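Protease inhibitor SGPI-1 (Schistocerca gregaria, PDB 2XTT) inhibits serine proteases, being active in vitro against alpha-chymotrypsin and trypsin, as a small disulfide-linked pacifastin-family domain. Local coordinates at residues 4-15 with 23-33. Numbering follows the deposited sequence.
Sequences CEPGQTKKQDCN and GVWACTRMGCP. Unlike the reference sequence in segment 4-15: Glu5 (reference Thr). Unlike the reference sequence in segment 23-33: Met30 (reference Lys).
Trp25 lies sandwiched between Cys4 and Lys10, which meet opposite faces of its indole. Cys4 SG stands 3.7 Å from the centroid of the Trp25 five-membered ring and only 8° off its normal, a sulfur-aromatic contact, with Cys4 CB at 3.4 Å from Trp25 CE2. A chi1 of 55°, between the backbone N and carbonyl carbon, together with the disulfide to Cys19, puts the sulfur there. From the other side the extended Lys10 chain runs across the indole: CG and CD pass over the six-membered ring, and Lys10 CE, 3.4 Å from Trp25 NE1, lies over the five-membered one. Lys10 NZ follows at 3.9 Å from the centroid of the Trp25 five-membered ring, over the face, a cation-pi contact. An alanine in place of Trp25 would probably open a gap between Cys4 and Lys10 and leave the ammonium without its aromatic partner.

At the far end of the contact, Asn15 reaches from strand 15-19 into the loop after strand 25-28. Asn15 OD1 accepts two bonds, from Thr28 OG1 at 2.7 Å and from Met30 N at 2.9 Å, each donor a little tilted from the carbonyl plane. Asn15 ND2 gives a nearly straight bond (174°) to Met30 O at 2.9 Å, with the acceptor close to the amide plane. Three bonds thus fix the rotation of the Asn15 amide. Beside it the Cys14-Cys32 disulfide anchors the loop covalently, and two waters bridge the Asp13 carboxylate to Pro33 O.

Asn15 thus grips Thr28 and Met30, the residues on either side of Arg29, and so holds the Arg29-Met30 reactive bond, Met30 differing from the reference lysine. Arg29 reaches the chain of another protein, bonding to its backbone and to an acidic side chain. The chemistry implies an inhibitory loop braced from within by amide and disulfide, consistent with the rigid, substrate-like loops of canonical inhibitors.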
ATOM      1  N   CYS A   4      -6.916   3.076 -24.153  1.00 20.51           N
ATOM      2  CA  CYS A   4      -7.968   3.938 -23.672  1.00 19.24           C
ATOM      3  C   CYS A   4      -7.647   5.331 -24.219  1.00 19.40           C
ATOM      4  O   CYS A   4      -6.550   5.618 -24.638  1.00 17.80           O
ATOM      5  CB  CYS A   4      -8.054   3.826 -22.134  1.00 16.68           C
ATOM      6  SG  CYS A   4      -6.494   4.172 -21.255  1.00 12.29           S
ATOM      7  N   GLU A   5      -8.696   6.136 -24.106  1.00 20.81           N
ATOM      8  CA  GLU A   5      -8.580   7.494 -24.555  1.00 20.43           C
ATOM      9  C   GLU A   5      -8.156   8.310 -23.331  1.00 16.13           C
ATOM     10  O   GLU A   5      -8.851   8.200 -22.285  1.00 18.63           O
ATOM     11  CB  GLU A   5      -9.878   7.992 -25.174  1.00 22.21           C
ATOM     12  CG  GLU A   5      -9.656   9.412 -25.595  1.00 21.45           C
ATOM     13  CD  GLU A   5      -8.901   9.836 -26.800  1.00 22.56           C
ATOM     14  OE1 GLU A   5      -8.260   9.058 -27.518  1.00 19.99           O
ATOM     15  OE2 GLU A   5      -8.818  11.036 -27.184  1.00 26.98           O
ATOM     16  N   PRO A   6      -7.128   9.048 -23.467  1.00 14.64           N
ATOM     17  CA  PRO A   6      -6.700   9.878 -22.322  1.00 12.85           C
ATOM     18  C   PRO A   6      -7.784  10.649 -21.618  1.00 15.44           C
ATOM     19  O   PRO A   6      -8.676  11.238 -22.260  1.00 19.51           O
ATOM     20  CB  PRO A   6      -5.708  10.864 -22.972  1.00 12.55           C
ATOM     21  CG  PRO A   6      -5.098   9.976 -24.036  1.00 13.54           C
ATOM     22  CD  PRO A   6      -6.238   9.253 -24.639  1.00 15.53           C
ATOM     23  N   GLY A   7      -7.806  10.545 -20.277  1.00 16.86           N
ATOM     24  CA  GLY A   7      -8.712  11.237 -19.375  1.00 20.43           C
ATOM     25  C   GLY A   7      -9.942  10.429 -18.988  1.00 21.73           C
ATOM     26  O   GLY A   7     -10.652  10.722 -18.057  1.00 28.88           O
ATOM     27  N   GLN A   8     -10.187   9.333 -19.713  1.00 21.80           N
ATOM     28  CA  GLN A   8     -11.315   8.507 -19.336  1.00 21.52           C
ATOM     29  C   GLN A   8     -11.072   7.816 -18.001  1.00 17.71           C
ATOM     30  O   GLN A   8      -9.931   7.667 -17.541  1.00 17.22           O
ATOM     31  CB  GLN A   8     -11.615   7.390 -20.331  1.00 23.08           C
ATOM     32  CG  GLN A   8     -11.988   7.983 -21.702  1.00 31.84           C
ATOM     33  CD  GLN A   8     -12.399   6.814 -22.590  1.00 34.69           C
ATOM     34  OE1 GLN A   8     -11.548   5.934 -22.775  1.00 36.56           O
ATOM     35  NE2 GLN A   8     -13.620   6.875 -23.044  1.00 41.47           N
ATOM     36  N   THR A   9     -12.163   7.322 -17.433  1.00 16.08           N
ATOM     37  CA  THR A   9     -12.133   6.557 -16.202  1.00 14.58           C
ATOM     38  C   THR A   9     -12.918   5.280 -16.384  1.00 13.95           C
ATOM     39  O   THR A   9     -13.810   5.238 -17.210  1.00 16.54           O
ATOM     40  CB  THR A   9     -12.665   7.370 -15.037  1.00 17.57           C
ATOM     41  OG1 THR A   9     -14.033   7.757 -15.337  1.00 21.22           O
ATOM     42  CG2 THR A   9     -11.883   8.657 -14.825  1.00 17.53           C
ATOM     43  N   LYS A  10     -12.566   4.291 -15.535  1.00 12.56           N
ATOM     44  CA  LYS A  10     -13.377   3.100 -15.473  1.00 11.67           C
ATOM     45  C   LYS A  10     -13.133   2.466 -14.116  1.00 11.41           C
ATOM     46  O   LYS A  10     -12.237   2.866 -13.394  1.00 11.41           O
ATOM     47  CB  LYS A  10     -13.117   2.067 -16.553  1.00 12.36           C
ATOM     48  CG  LYS A  10     -11.726   1.355 -16.481  1.00 10.33           C
ATOM     49  CD  LYS A  10     -11.544   0.259 -17.498  1.00 12.57           C
ATOM     50  CE  LYS A  10     -10.244  -0.509 -17.439  1.00 11.93           C
ATOM     51  NZ  LYS A  10     -10.259  -1.592 -18.481  1.00 16.64           N
ATOM     52  N   LYS A  11     -13.895   1.421 -13.799  1.00 12.76           N
ATOM     53  CA  LYS A  11     -13.619   0.536 -12.688  1.00 12.08           C
ATOM     54  C   LYS A  11     -13.166  -0.826 -13.224  1.00 12.11           C
ATOM     55  O   LYS A  11     -13.672  -1.287 -14.238  1.00 17.07           O
ATOM     56  CB  LYS A  11     -14.847   0.364 -11.804  1.00 16.84           C
ATOM     57  CG  LYS A  11     -15.000   1.704 -11.100  1.00 20.56           C
ATOM     58  CD  LYS A  11     -16.081   1.780 -10.135  1.00 23.39           C
ATOM     59  CE  LYS A  11     -15.876   0.843  -8.932  1.00 25.32           C
ATOM     60  NZ  LYS A  11     -17.136   0.951  -8.078  1.00 24.81           N
ATOM     61  N   GLN A  12     -12.225  -1.396 -12.512  0.61 12.47           N
ATOM     62  CA  GLN A  12     -11.987  -2.838 -12.666  0.61 12.43           C
ATOM     63  C   GLN A  12     -12.324  -3.418 -11.318  0.61 11.78           C
ATOM     64  O   GLN A  12     -11.622  -3.239 -10.321  0.61  9.51           O
ATOM     65  CB  GLN A  12     -10.598  -3.208 -13.118  0.61 14.75           C
ATOM     66  CG  GLN A  12     -10.406  -2.810 -14.552  0.61 17.01           C
ATOM     67  CD  GLN A  12      -9.166  -3.428 -15.100  0.61 16.98           C
ATOM     68  OE1 GLN A  12      -8.098  -3.330 -14.546  0.61 23.75           O
ATOM     69  NE2 GLN A  12      -9.304  -4.036 -16.247  0.61 17.17           N
ATOM     70  N   ASP A  13     -13.448  -4.062 -11.352  1.00 12.61           N
ATOM     71  CA  ASP A  13     -14.045  -4.566 -10.088  1.00 12.36           C
ATOM     72  C   ASP A  13     -14.243  -3.356  -9.221  1.00 10.46           C
ATOM     73  O   ASP A  13     -14.891  -2.415  -9.602  1.00 12.17           O
ATOM     74  CB  ASP A  13     -13.311  -5.766  -9.529  1.00 12.11           C
ATOM     75  CG  ASP A  13     -14.111  -6.518  -8.493  1.00 12.44           C
ATOM     76  OD1 ASP A  13     -15.241  -6.136  -8.069  1.00 16.29           O
ATOM     77  OD2 ASP A  13     -13.533  -7.516  -8.001  1.00 14.50           O
ATOM     78  N   CYS A  14     -13.666  -3.341  -8.029  1.00  9.14           N
ATOM     79  CA  CYS A  14     -13.851  -2.238  -7.127  1.00  8.85           C
ATOM     80  C   CYS A  14     -12.762  -1.170  -7.182  1.00  8.50           C
ATOM     81  O   CYS A  14     -12.858  -0.163  -6.462  1.00  9.78           O
ATOM     82  CB  CYS A  14     -13.978  -2.771  -5.691  1.00  9.43           C
ATOM     83  SG  CYS A  14     -12.449  -3.286  -4.893  1.00  8.18           S
ATOM     84  N   ASN A  15     -11.735  -1.348  -8.023  1.00  7.79           N
ATOM     85  CA  ASN A  15     -10.703  -0.318  -8.141  1.00  7.39           C
ATOM     86  C   ASN A  15     -11.037   0.677  -9.228  1.00  7.98           C
ATOM     87  O   ASN A  15     -11.494   0.295 -10.321  1.00 12.88           O
ATOM     88  CB  ASN A  15      -9.341  -0.940  -8.495  1.00  7.39           C
ATOM     89  CG  ASN A  15      -8.754  -1.637  -7.257  1.00  6.46           C
ATOM     90  OD1 ASN A  15      -8.382  -0.914  -6.309  1.00  6.63           O
ATOM     91  ND2 ASN A  15      -8.714  -2.924  -7.232  1.00  6.87           N
ATOM     92  N   GLY A  23      -2.374   6.749 -23.100  1.00 10.43           N
ATOM     93  CA  GLY A  23      -3.348   5.784 -23.596  1.00 10.21           C
ATOM     94  C   GLY A  23      -3.330   4.467 -22.877  1.00  9.32           C
ATOM     95  O   GLY A  23      -3.739   3.468 -23.443  1.00 11.93           O
ATOM     96  N   VAL A  24      -2.826   4.480 -21.619  1.00  8.94           N
ATOM     97  CA  VAL A  24      -2.716   3.269 -20.804  1.00  8.24           C
ATOM     98  C   VAL A  24      -3.521   3.480 -19.495  1.00  6.38           C
ATOM     99  O   VAL A  24      -3.412   4.517 -18.845  1.00  7.68           O
ATOM    100  CB  VAL A  24      -1.238   2.940 -20.496  1.00  7.84           C
ATOM    101  CG1 VAL A  24      -1.109   1.610 -19.703  1.00  8.94           C
ATOM    102  CG2 VAL A  24      -0.391   2.844 -21.762  1.00 11.38           C
ATOM    103  N   TRP A  25      -4.256   2.456 -19.093  1.00  5.85           N
ATOM    104  CA  TRP A  25      -4.977   2.519 -17.836  1.00  6.20           C
ATOM    105  C   TRP A  25      -3.992   2.402 -16.667  1.00  6.12           C
ATOM    106  O   TRP A  25      -3.028   1.616 -16.706  1.00  7.22           O
ATOM    107  CB  TRP A  25      -5.971   1.366 -17.692  1.00  6.61           C
ATOM    108  CG  TRP A  25      -7.184   1.468 -18.540  1.00  7.77           C
ATOM    109  CD1 TRP A  25      -7.518   0.645 -19.560  1.00  9.70           C
ATOM    110  CD2 TRP A  25      -8.220   2.450 -18.422  1.00  8.70           C
ATOM    111  NE1 TRP A  25      -8.758   1.083 -20.074  1.00 12.12           N
ATOM    112  CE2 TRP A  25      -9.198   2.199 -19.390  1.00 11.36           C
ATOM    113  CE3 TRP A  25      -8.427   3.535 -17.556  1.00 10.06           C
ATOM    114  CZ2 TRP A  25     -10.352   2.994 -19.541  1.00 13.40           C
ATOM    115  CZ3 TRP A  25      -9.556   4.320 -17.684  1.00 12.94           C
ATOM    116  CH2 TRP A  25     -10.545   4.068 -18.679  1.00 15.00           C
ATOM    117  N   ALA A  26      -4.326   3.056 -15.595  1.00  6.86           N
ATOM    118  CA  ALA A  26      -3.676   2.833 -14.298  1.00  8.30           C
ATOM    119  C   ALA A  26      -4.778   2.759 -13.248  1.00  6.64           C
ATOM    120  O   ALA A  26      -5.718   3.562 -13.277  1.00  7.59           O
ATOM    121  CB  ALA A  26      -2.706   3.888 -13.936  1.00 12.54           C
ATOM    122  N   CYS A  27      -4.658   1.857 -12.330  1.00  7.09           N
ATOM    123  CA  CYS A  27      -5.690   1.554 -11.330  1.00  5.98           C
ATOM    124  C   CYS A  27      -5.062   1.499  -9.927  1.00  5.75           C
ATOM    125  O   CYS A  27      -3.916   1.111  -9.739  1.00  6.45           O
ATOM    126  CB  CYS A  27      -6.370   0.218 -11.628  1.00  7.15           C
ATOM    127  SG  CYS A  27      -7.020  -0.007 -13.321  1.00  8.12           S
ATOM    128  N   THR A  28      -5.917   1.745  -8.949  1.00  5.44           N
ATOM    129  CA  THR A  28      -5.564   1.494  -7.576  1.00  5.22           C
ATOM    130  C   THR A  28      -5.467   0.010  -7.328  1.00  5.06           C
ATOM    131  O   THR A  28      -5.906  -0.823  -8.121  1.00  5.58           O
ATOM    132  CB  THR A  28      -6.590   2.130  -6.604  1.00  6.83           C
ATOM    133  OG1 THR A  28      -7.897   1.678  -6.903  1.00  6.77           O
ATOM    134  CG2 THR A  28      -6.566   3.642  -6.729  1.00  7.52           C
ATOM    135  N   ARG A  29      -4.892  -0.360  -6.160  1.00  4.86           N
ATOM    136  CA  ARG A  29      -4.465  -1.686  -5.855  1.00  4.81           C
ATOM    137  C   ARG A  29      -5.174  -2.338  -4.634  1.00  4.78           C
ATOM    138  O   ARG A  29      -4.571  -3.106  -3.896  1.00  4.73           O
ATOM    139  CB  ARG A  29      -2.941  -1.749  -5.755  1.00  4.89           C
ATOM    140  CG  ARG A  29      -2.295  -1.657  -7.167  1.00  5.31           C
ATOM    141  CD  ARG A  29      -0.784  -1.509  -7.150  1.00  5.24           C
ATOM    142  NE  ARG A  29      -0.321  -1.607  -8.536  1.00  5.83           N
ATOM    143  CZ  ARG A  29       0.956  -1.721  -8.886  1.00  4.96           C
ATOM    144  NH1 ARG A  29       1.921  -1.624  -7.984  1.00  5.01           N
ATOM    145  NH2 ARG A  29       1.276  -1.911 -10.177  1.00  5.46           N
ATOM    146  N   MET A  30      -6.464  -2.050  -4.444  1.00  5.44           N
ATOM    147  CA  MET A  30      -7.206  -2.703  -3.363  1.00  5.92           C
ATOM    148  C   MET A  30      -7.750  -4.050  -3.734  1.00  5.96           C
ATOM    149  O   MET A  30      -7.903  -4.400  -4.906  1.00  8.03           O
ATOM    150  CB  MET A  30      -8.532  -1.937  -3.231  0.57  7.60           C
ATOM    151  CG  MET A  30      -8.389  -0.529  -2.805  0.57  8.97           C
ATOM    152  SD  MET A  30      -9.969   0.171  -2.402  0.57  6.45           S
ATOM    153  CE  MET A  30     -10.996   0.205  -3.794  0.57 12.38           C
ATOM    154  N   GLY A  31      -8.058  -4.819  -2.701  1.00  6.53           N
ATOM    155  CA  GLY A  31      -8.910  -6.033  -2.839  1.00  6.72           C
ATOM    156  C   GLY A  31     -10.340  -5.712  -2.809  1.00  6.33           C
ATOM    157  O   GLY A  31     -10.778  -4.616  -2.364  1.00  7.65           O
ATOM    158  N   CYS A  32     -11.172  -6.637  -3.325  1.00  7.22           N
ATOM    159  CA  CYS A  32     -12.567  -6.385  -3.581  1.00  6.87           C
ATOM    160  C   CYS A  32     -13.467  -7.483  -3.018  1.00  6.46           C
ATOM    161  O   CYS A  32     -12.989  -8.594  -2.758  1.00  7.35           O
ATOM    162  CB  CYS A  32     -12.802  -6.270  -5.110  1.00  7.42           C
ATOM    163  SG  CYS A  32     -11.851  -4.951  -5.881  1.00  7.94           S
ATOM    164  N   PRO A  33     -14.754  -7.206  -2.871  1.00  6.35           N
ATOM    165  CA  PRO A  33     -15.644  -8.270  -2.357  1.00  6.96           C
ATOM    166  C   PRO A  33     -15.601  -9.481  -3.224  1.00  7.69           C
ATOM    167  O   PRO A  33     -15.452  -9.358  -4.468  1.00  9.50           O
ATOM    168  CB  PRO A  33     -17.024  -7.615  -2.435  1.00  7.39           C
ATOM    169  CG  PRO A  33     -16.763  -6.134  -2.315  1.00  8.06           C
ATOM    170  CD  PRO A  33     -15.476  -5.949  -3.062  1.00  7.16           C
TER
HETATM  171  O   HOH W   1     -16.547  -7.282  -5.963  1.00 19.80           O
HETATM  172  O   HOH W   2     -13.806  -9.686  -6.609  1.00 28.54           O